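Local coordinates for LanC-like protein GCR2 (Arabidopsis thaliana, PDB 3T33) that binds a zinc ion and may take part in abscisic acid signalling, at residues K46-K51 against A361-L366; L90-Y95 against G137-K142; A313-G318 against L344-L349. One frame throughout, in Å; residues are numbered along the deposited sequence.

Contact 1. Residues K46-K51 against A361-L366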
loop_
_atom_site.group_PDB
_atom_site.type_symbol
_atom_site.label_atom_id
_atom_site.label_comp_id
_atom_site.label_asym_id
_atom_site.label_seq_id
_atom_site.Cartn_x
_atom_site.Cartn_y
_atom_site.Cartn_z
ATOM N N LYS A 46 16.252 0.575 17.602
ATOM C CA LYS A 46 15.433 0.372 18.770
ATOM C C LYS A 46 14.816 1.656 19.238
ATOM O O LYS A 46 13.590 1.713 19.298
ATOM C CB LYS A 46 16.193 -0.321 19.892
ATOM C CG LYS A 46 17.265 -1.297 19.314
ATOM C CD LYS A 46 18.535 -0.615 18.693
ATOM C CE LYS A 46 19.485 -1.639 18.057
ATOM N NZ LYS A 46 19.134 -1.882 16.613
ATOM N N SER A 47 15.610 2.699 19.508
ATOM C CA SER A 47 15.037 3.986 19.921
ATOM C C SER A 47 14.457 4.840 18.769
ATOM O O SER A 47 13.552 5.674 18.988
ATOM C CB SER A 47 16.033 4.816 20.741
ATOM O OG SER A 47 17.192 4.963 19.971
ATOM N N PHE A 48 14.978 4.657 17.562
ATOM C CA PHE A 48 14.375 5.326 16.420
ATOM C C PHE A 48 12.916 4.842 16.261
ATOM O O PHE A 48 12.020 5.639 16.192
ATOM C CB PHE A 48 15.166 5.016 15.165
ATOM C CG PHE A 48 14.509 5.454 13.911
ATOM C CD1 PHE A 48 14.570 6.779 13.520
ATOM C CD2 PHE A 48 13.815 4.550 13.127
ATOM C CE1 PHE A 48 13.947 7.213 12.336
ATOM C CE2 PHE A 48 13.206 4.967 11.916
ATOM C CZ PHE A 48 13.271 6.309 11.529
ATOM N N SER A 49 12.702 3.540 16.277
ATOM C CA SER A 49 11.337 2.996 16.110
ATOM C C SER A 49 10.432 3.349 17.303
ATOM O O SER A 49 9.314 3.734 17.101
ATOM C CB SER A 49 11.331 1.501 15.831
ATOM O OG SER A 49 11.919 0.875 16.923
ATOM N N GLU A 50 10.972 3.369 18.511
ATOM C CA GLU A 50 10.212 3.908 19.629
ATOM C C GLU A 50 9.792 5.375 19.436
ATOM O O GLU A 50 8.642 5.746 19.695
ATOM C CB GLU A 50 10.988 3.748 20.910
ATOM C CG GLU A 50 10.149 4.169 22.096
ATOM C CD GLU A 50 10.922 4.187 23.417
ATOM O OE1 GLU A 50 11.891 3.386 23.576
ATOM O OE2 GLU A 50 10.525 5.002 24.311
ATOM N N LYS A 51 10.702 6.210 18.954
ATOM C CA LYS A 51 10.348 7.573 18.659
ATOM C C LYS A 51 9.232 7.659 17.613
ATOM O O LYS A 51 8.303 8.444 17.786
ATOM C CB LYS A 51 11.551 8.356 18.153
ATOM C CG LYS A 51 11.283 9.814 18.132
ATOM C CD LYS A 51 12.530 10.667 17.696
ATOM C CE LYS A 51 13.633 10.716 18.735
ATOM N NZ LYS A 51 13.162 11.303 20.064
ATOM N N ALA A 361 15.203 6.822 6.343
ATOM C CA ALA A 361 15.420 8.209 5.909
ATOM C C ALA A 361 14.092 8.848 5.480
ATOM O O ALA A 361 13.828 9.998 5.799
ATOM C CB ALA A 361 16.425 8.270 4.761
ATOM N N PHE A 362 13.242 8.107 4.769
ATOM C CA PHE A 362 11.991 8.769 4.323
ATOM C C PHE A 362 11.110 9.014 5.544
ATOM O O PHE A 362 10.524 10.045 5.673
ATOM C CB PHE A 362 11.264 7.927 3.288
ATOM C CG PHE A 362 11.639 8.226 1.863
ATOM C CD1 PHE A 362 12.930 8.598 1.520
ATOM C CD2 PHE A 362 10.663 8.115 0.839
ATOM C CE1 PHE A 362 13.277 8.866 0.186
ATOM C CE2 PHE A 362 10.986 8.359 -0.485
ATOM C CZ PHE A 362 12.322 8.732 -0.827
ATOM N N ALA A 363 11.055 8.069 6.461
ATOM C CA ALA A 363 10.290 8.258 7.669
ATOM C C ALA A 363 10.829 9.397 8.542
ATOM O O ALA A 363 10.040 10.170 9.121
ATOM C CB ALA A 363 10.225 6.984 8.464
ATOM N N SER A 364 12.161 9.476 8.665
ATOM C CA SER A 364 12.769 10.610 9.382
ATOM C C SER A 364 12.474 11.906 8.745
ATOM O O SER A 364 12.148 12.868 9.459
ATOM C CB SER A 364 14.266 10.434 9.505
ATOM O OG SER A 364 14.493 9.165 10.062
ATOM N N PHE A 365 12.537 11.964 7.406
ATOM C CA PHE A 365 12.166 13.196 6.701
ATOM C C PHE A 365 10.772 13.654 7.100
ATOM O O PHE A 365 10.574 14.807 7.545
ATOM C CB PHE A 365 12.223 13.008 5.188
ATOM C CG PHE A 365 11.831 14.271 4.405
ATOM C CD1 PHE A 365 10.510 14.494 4.014
ATOM C CD2 PHE A 365 12.796 15.222 4.065
ATOM C CE1 PHE A 365 10.148 15.694 3.317
ATOM C CE2 PHE A 365 12.446 16.396 3.368
ATOM C CZ PHE A 365 11.130 16.628 2.998
ATOM N N LEU A 366 9.794 12.743 6.970
ATOM C CA LEU A 366 8.436 13.049 7.402
ATOM C C LEU A 366 8.319 13.458 8.861
ATOM O O LEU A 366 7.626 14.430 9.188
ATOM C CB LEU A 366 7.498 11.843 7.176
ATOM C CG LEU A 366 7.020 11.665 5.762
ATOM C CD1 LEU A 366 6.325 10.353 5.702
ATOM C CD2 LEU A 366 6.063 12.821 5.477
#

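Contact 2. Residues L90-Y95 against G137-K142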
loop_
_atom_site.group_PDB
_atom_site.type_symbol
_atom_site.label_atom_id
_atom_site.label_comp_id
_atom_site.label_asym_id
_atom_site.label_seq_id
_atom_site.Cartn_x
_atom_site.Cartn_y
_atom_site.Cartn_z
ATOM N N LEU A 90 -6.456 1.889 10.510
ATOM C CA LEU A 90 -5.332 2.458 11.262
ATOM C C LEU A 90 -5.380 1.956 12.724
ATOM O O LEU A 90 -4.332 1.665 13.343
ATOM C CB LEU A 90 -5.367 3.979 11.167
ATOM C CG LEU A 90 -4.377 4.672 12.159
ATOM C CD1 LEU A 90 -2.906 4.297 11.870
ATOM C CD2 LEU A 90 -4.591 6.222 12.136
ATOM N N LEU A 91 -6.610 1.851 13.265
ATOM C CA LEU A 91 -6.854 1.386 14.630
ATOM C C LEU A 91 -6.549 -0.064 14.755
ATOM O O LEU A 91 -5.986 -0.524 15.779
ATOM C CB LEU A 91 -8.313 1.685 15.040
ATOM C CG LEU A 91 -8.461 3.135 15.514
ATOM C CD1 LEU A 91 -9.905 3.497 15.516
ATOM C CD2 LEU A 91 -7.901 3.255 16.929
ATOM N N PHE A 92 -6.949 -0.810 13.727
ATOM C CA PHE A 92 -6.543 -2.218 13.617
ATOM C C PHE A 92 -4.976 -2.413 13.588
ATOM O O PHE A 92 -4.439 -3.252 14.294
ATOM C CB PHE A 92 -7.207 -2.892 12.398
ATOM C CG PHE A 92 -6.988 -4.375 12.357
ATOM C CD1 PHE A 92 -7.579 -5.200 13.296
ATOM C CD2 PHE A 92 -6.156 -4.945 11.418
ATOM C CE1 PHE A 92 -7.334 -6.582 13.311
ATOM C CE2 PHE A 92 -5.898 -6.339 11.432
ATOM C CZ PHE A 92 -6.523 -7.148 12.388
ATOM N N LYS A 93 -4.275 -1.662 12.757
ATOM C CA LYS A 93 -2.825 -1.737 12.682
ATOM C C LYS A 93 -2.204 -1.391 14.057
ATOM O O LYS A 93 -1.209 -1.991 14.503
ATOM C CB LYS A 93 -2.361 -0.707 11.665
ATOM C CG LYS A 93 -0.882 -0.541 11.630
ATOM C CD LYS A 93 -0.225 -1.356 10.509
ATOM C CE LYS A 93 0.383 -2.548 11.002
ATOM N NZ LYS A 93 0.761 -3.440 9.854
ATOM N N SER A 94 -2.803 -0.441 14.736
ATOM C CA SER A 94 -2.337 -0.050 16.048
ATOM C C SER A 94 -2.585 -1.129 17.066
ATOM O O SER A 94 -1.777 -1.376 17.960
ATOM C CB SER A 94 -3.068 1.197 16.483
ATOM O OG SER A 94 -2.559 1.606 17.726
ATOM N N TYR A 95 -3.731 -1.754 16.970
ATOM C CA TYR A 95 -3.942 -2.893 17.803
ATOM C C TYR A 95 -2.873 -3.979 17.491
ATOM O O TYR A 95 -2.361 -4.614 18.401
ATOM C CB TYR A 95 -5.386 -3.433 17.606
ATOM C CG TYR A 95 -5.530 -4.837 18.060
ATOM C CD1 TYR A 95 -5.474 -5.163 19.430
ATOM C CD2 TYR A 95 -5.621 -5.860 17.131
ATOM C CE1 TYR A 95 -5.536 -6.515 19.852
ATOM C CE2 TYR A 95 -5.693 -7.167 17.512
ATOM C CZ TYR A 95 -5.660 -7.498 18.875
ATOM O OH TYR A 95 -5.735 -8.827 19.225
ATOM N N GLY A 137 -14.185 -6.059 9.081
ATOM C CA GLY A 137 -15.150 -6.408 10.129
ATOM C C GLY A 137 -14.897 -7.811 10.591
ATOM O O GLY A 137 -14.791 -8.045 11.797
ATOM N N ALA A 138 -14.822 -8.751 9.632
ATOM C CA ALA A 138 -14.710 -10.164 9.947
ATOM C C ALA A 138 -13.364 -10.501 10.624
ATOM O O ALA A 138 -13.295 -11.337 11.481
ATOM C CB ALA A 138 -14.876 -11.030 8.646
ATOM N N VAL A 139 -12.307 -9.804 10.232
ATOM C CA VAL A 139 -10.977 -10.073 10.790
ATOM C C VAL A 139 -10.914 -9.497 12.206
ATOM O O VAL A 139 -10.515 -10.171 13.143
ATOM C CB VAL A 139 -9.852 -9.564 9.826
ATOM C CG1 VAL A 139 -8.502 -9.635 10.521
ATOM C CG2 VAL A 139 -9.824 -10.425 8.522
ATOM N N ALA A 140 -11.357 -8.254 12.357
ATOM C CA ALA A 140 -11.392 -7.597 13.669
ATOM C C ALA A 140 -12.235 -8.397 14.659
ATOM O O ALA A 140 -11.806 -8.581 15.774
ATOM C CB ALA A 140 -11.836 -6.153 13.565
ATOM N N ALA A 141 -13.377 -8.935 14.219
ATOM C CA ALA A 141 -14.231 -9.821 15.060
ATOM C C ALA A 141 -13.584 -11.130 15.457
ATOM O O ALA A 141 -13.787 -11.622 16.564
ATOM C CB ALA A 141 -15.615 -10.094 14.388
ATOM N N LYS A 142 -12.861 -11.727 14.522
ATOM C CA LYS A 142 -12.079 -12.910 14.816
ATOM C C LYS A 142 -11.023 -12.567 15.887
ATOM O O LYS A 142 -10.826 -13.325 16.819
ATOM C CB LYS A 142 -11.422 -13.480 13.528
ATOM C CG LYS A 142 -11.251 -15.020 13.485
ATOM C CD LYS A 142 -12.565 -15.734 13.847
ATOM C CE LYS A 142 -12.520 -17.260 13.731
ATOM N NZ LYS A 142 -13.867 -17.797 14.133
#

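Contact 3. Residues A313-G318 against L344-L349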
loop_
_atom_site.group_PDB
_atom_site.type_symbol
_atom_site.label_atom_id
_atom_site.label_comp_id
_atom_site.label_asym_id
_atom_site.label_seq_id
_atom_site.Cartn_x
_atom_site.Cartn_y
_atom_site.Cartn_z
ATOM N N ALA A 313 15.277 -5.564 -11.544
ATOM C CA ALA A 313 14.307 -4.566 -11.957
ATOM C C ALA A 313 13.669 -3.875 -10.732
ATOM O O ALA A 313 13.496 -2.649 -10.720
ATOM C CB ALA A 313 13.251 -5.193 -12.850
ATOM N N ALA A 314 13.347 -4.681 -9.712
ATOM C CA ALA A 314 12.845 -4.160 -8.417
ATOM C C ALA A 314 13.847 -3.192 -7.809
ATOM O O ALA A 314 13.453 -2.105 -7.383
ATOM C CB ALA A 314 12.564 -5.294 -7.423
ATOM N N MET A 315 15.138 -3.573 -7.811
ATOM C CA MET A 315 16.181 -2.734 -7.233
ATOM C C MET A 315 16.281 -1.479 -8.013
ATOM O O MET A 315 16.428 -0.398 -7.435
ATOM C CB MET A 315 17.553 -3.454 -7.104
ATOM C CG MET A 315 17.589 -4.551 -5.981
ATOM S SD MET A 315 19.101 -5.592 -5.691
ATOM C CE MET A 315 19.509 -6.114 -7.331
ATOM N N GLU A 316 16.144 -1.582 -9.322
ATOM C CA GLU A 316 16.280 -0.383 -10.173
ATOM C C GLU A 316 15.140 0.583 -10.020
ATOM O O GLU A 316 15.326 1.798 -10.113
ATOM C CB GLU A 316 16.381 -0.793 -11.647
ATOM C CG GLU A 316 17.678 -1.477 -11.974
ATOM C CD GLU A 316 17.883 -1.651 -13.502
ATOM O OE1 GLU A 316 18.315 -2.767 -13.912
ATOM O OE2 GLU A 316 17.614 -0.683 -14.282
ATOM N N ALA A 317 13.934 0.036 -9.851
ATOM C CA ALA A 317 12.756 0.833 -9.536
ATOM C C ALA A 317 12.961 1.546 -8.173
ATOM O O ALA A 317 12.608 2.702 -8.022
ATOM C CB ALA A 317 11.503 -0.056 -9.521
ATOM N N GLY A 318 13.589 0.854 -7.214
ATOM C CA GLY A 318 13.986 1.453 -5.945
ATOM C C GLY A 318 14.901 2.664 -6.043
ATOM O O GLY A 318 14.818 3.588 -5.203
ATOM N N LEU A 344 11.041 -0.637 2.424
ATOM C CA LEU A 344 10.583 -1.754 3.246
ATOM C C LEU A 344 10.378 -2.999 2.436
ATOM O O LEU A 344 10.717 -4.089 2.891
ATOM C CB LEU A 344 9.258 -1.426 3.918
ATOM C CG LEU A 344 9.465 -0.323 4.934
ATOM C CD1 LEU A 344 8.081 0.081 5.531
ATOM C CD2 LEU A 344 10.442 -0.726 6.058
ATOM N N SER A 345 9.866 -2.868 1.236
ATOM C CA SER A 345 9.642 -4.062 0.443
ATOM C C SER A 345 10.965 -4.684 -0.023
ATOM O O SER A 345 11.100 -5.902 -0.103
ATOM C CB SER A 345 8.751 -3.752 -0.796
ATOM O OG SER A 345 8.064 -4.955 -1.229
ATOM N N LEU A 346 11.929 -3.825 -0.349
ATOM C CA LEU A 346 13.229 -4.272 -0.896
ATOM C C LEU A 346 14.033 -4.908 0.268
ATOM O O LEU A 346 14.657 -5.980 0.131
ATOM C CB LEU A 346 13.959 -3.074 -1.525
ATOM C CG LEU A 346 13.390 -2.757 -2.910
ATOM C CD1 LEU A 346 13.765 -1.374 -3.355
ATOM C CD2 LEU A 346 13.910 -3.808 -3.875
ATOM N N TYR A 347 13.838 -4.321 1.438
ATOM C CA TYR A 347 14.425 -4.831 2.660
ATOM C C TYR A 347 13.858 -6.167 3.042
ATOM O O TYR A 347 14.615 -7.067 3.350
ATOM C CB TYR A 347 14.230 -3.824 3.814
ATOM C CG TYR A 347 14.793 -4.285 5.139
ATOM C CD1 TYR A 347 16.182 -4.616 5.291
ATOM C CD2 TYR A 347 13.963 -4.396 6.262
ATOM C CE1 TYR A 347 16.684 -5.024 6.543
ATOM C CE2 TYR A 347 14.479 -4.788 7.522
ATOM C CZ TYR A 347 15.837 -5.092 7.637
ATOM O OH TYR A 347 16.307 -5.500 8.854
ATOM N N ARG A 348 12.534 -6.330 3.008
ATOM C CA ARG A 348 11.978 -7.653 3.207
ATOM C C ARG A 348 12.568 -8.672 2.238
ATOM O O ARG A 348 12.850 -9.793 2.640
ATOM C CB ARG A 348 10.470 -7.673 3.050
ATOM C CG ARG A 348 9.645 -6.815 4.042
ATOM C CD ARG A 348 8.146 -7.283 4.049
ATOM N NE ARG A 348 7.512 -6.872 2.803
ATOM C CZ ARG A 348 7.044 -7.711 1.904
ATOM N NH1 ARG A 348 7.052 -9.011 2.124
ATOM N NH2 ARG A 348 6.533 -7.228 0.788
ATOM N N LEU A 349 12.736 -8.291 0.976
ATOM C CA LEU A 349 13.200 -9.225 -0.046
ATOM C C LEU A 349 14.734 -9.550 0.084
ATOM O O LEU A 349 15.100 -10.687 -0.059
ATOM C CB LEU A 349 12.924 -8.655 -1.425
ATOM C CG LEU A 349 13.523 -9.416 -2.587
ATOM C CD1 LEU A 349 12.755 -10.722 -2.833
ATOM C CD2 LEU A 349 13.608 -8.563 -3.865
#

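Contact 1. Residues K46-K51 against A361-L366
The phenyl ring of F48 meets S364 with its rim, not its flat face. Atom CE1 lies 3.0 Å from S364 OG, and CZ lies 3.4 Å from the same oxygen, so the hydroxyl sits beside the outer C-C bond of the ring and close to the ring plane. The methyl of A363 reaches that same edge more loosely, with CB 4.4 Å from F48 CZ. The ring gets there because its CG stands opposite the backbone N (chi1 170°), which carries it toward helix 353-375. S364 is turned differently: OG lies opposite its own carbonyl carbon (chi1 -52°) and hydrogen-bonds back to K360 O one turn earlier. That bond commits the hydroxyl proton within its own helix, and the ring edge lies against the oxygen. K360 also makes a cation-pi contact with F48, so one lysine is tied to both partners. With the closest pair of CA atoms, F48 and S364, still 8.9 Å apart, the ring spans much of the gap between the backbones. M398 and M402 of helix 392-402 pack on A363 and F48, while L37 and L41 of helix 36-42 pack on S364. F48 thus links helix 45-69, early in the chain, with helix 353-375, late in it, packing consistent with the all-helical alpha/alpha toroid of LanC-like proteins.

Contact 2. Residues L90-Y95 against G137-K142
F92 fills the gap between helices 84-98 and 130-144 by pushing its ring at V139 and A140. The tight part is at the far end of the ring, where CZ lies 3.7 Å from V139 CG1, and the two side chains cross at about a right angle. Further back along the same side of the ring, F92 CE1 is 4.2 Å from A140 CA, and F92 CD1 is 4.4 Å from A140 CB. The ring is tilted to both partners, resting on the helix surface at an oblique angle. F92 CG stands opposite its backbone N (chi1 -171°), which takes the ring toward helix 130-144, and V139 CG1 has the same relation to its own N (chi1 170°). A140 is small, consistent with the approach of its CA to 7.2 Å from that of F92. The contact lies between two helices of the alpha/alpha toroid expected for the LanC-like family, whose walls consist of helices laid side by side. Around this spot L184 and H187 of helix 174-188 pack on V139, and L108 of helix 101-118 packs on A140. One turn beyond F92 the fit slackens. Y95 also starts out toward helix 130-144, yet its CE2 stops 6.5 Å from A140 O, too far to add packing. On the other helix the chain is more open at K142, which is partly exposed and takes no part in the apolar contact. Its NZ instead forms a salt bridge with D147 OD1, and the lysine also makes a cation-pi contact with Y150.

Contact 3. Residues A313-G318 against L344-L349
L346 carries most of the contact, its two methyls set against A314, M315 and G318 of the facing helix. Segments 313-318 and 344-349 run roughly antiparallel, crossing at -148°, with a closest axis approach of 10.6 Å, consistent with the alpha/alpha toroid of LanC-like proteins. The second segment opens with L344, which turns to another side and packs on A359 of helix 353-375. S345 likewise faces elsewhere: its OG is hydrogen-bonded to E414 OE2 near the C-terminus. Next comes L346, whose CG stands opposite its own carbonyl carbon (chi1 -79°), directing the branched end onto the opposing helix. Its CD2 is 3.9 Å from A314 O and 4.1 Å from A314 CB, so this methyl covers both the carbonyl and the side chain of one residue. The same methyl comes within 4.3 Å of M315 CG, although the remainder of the methionine leads away. The other methyl, CD1, rests 3.8 Å from G318 CA, where the absence of a side chain lets the leucine lie directly on the backbone. A314 O, which accepts the backbone hydrogen bond of G318, thus lies beneath both methyls. Y355 of helix 353-375 borders this patch, touching L346 and M315. Y347 also touches Y355, and R348 reaches away to form a salt bridge through NH2 with E414 OE2, the same oxygen that S345 holds. A turn of helix after S345, L349 again points toward helix 308-324 but falls just short of close packing, with its CD2 4.9 Å from A314 CB.

In the fold
Contact 1 brackets the other two along the chain: it pairs residues 46-51 with 361-366, and contacts 2 and 3 open and close, one after the other, between those segments. Contacts 2 and 3 lie on opposite sides of the chain's centre, with their own centres about 28 Å apart. Contact 1 is about 24 Å from contact 2 and about 19 Å from contact 3, centre to centre, and none touches another. Helices 45-69 and 84-98, of contacts 1 and 2, are consecutive, as are helices 336-350 and 353-375, of contacts 3 and 1. Contact 1 therefore brings early and late helices of one helical toroid together, away from the zinc site.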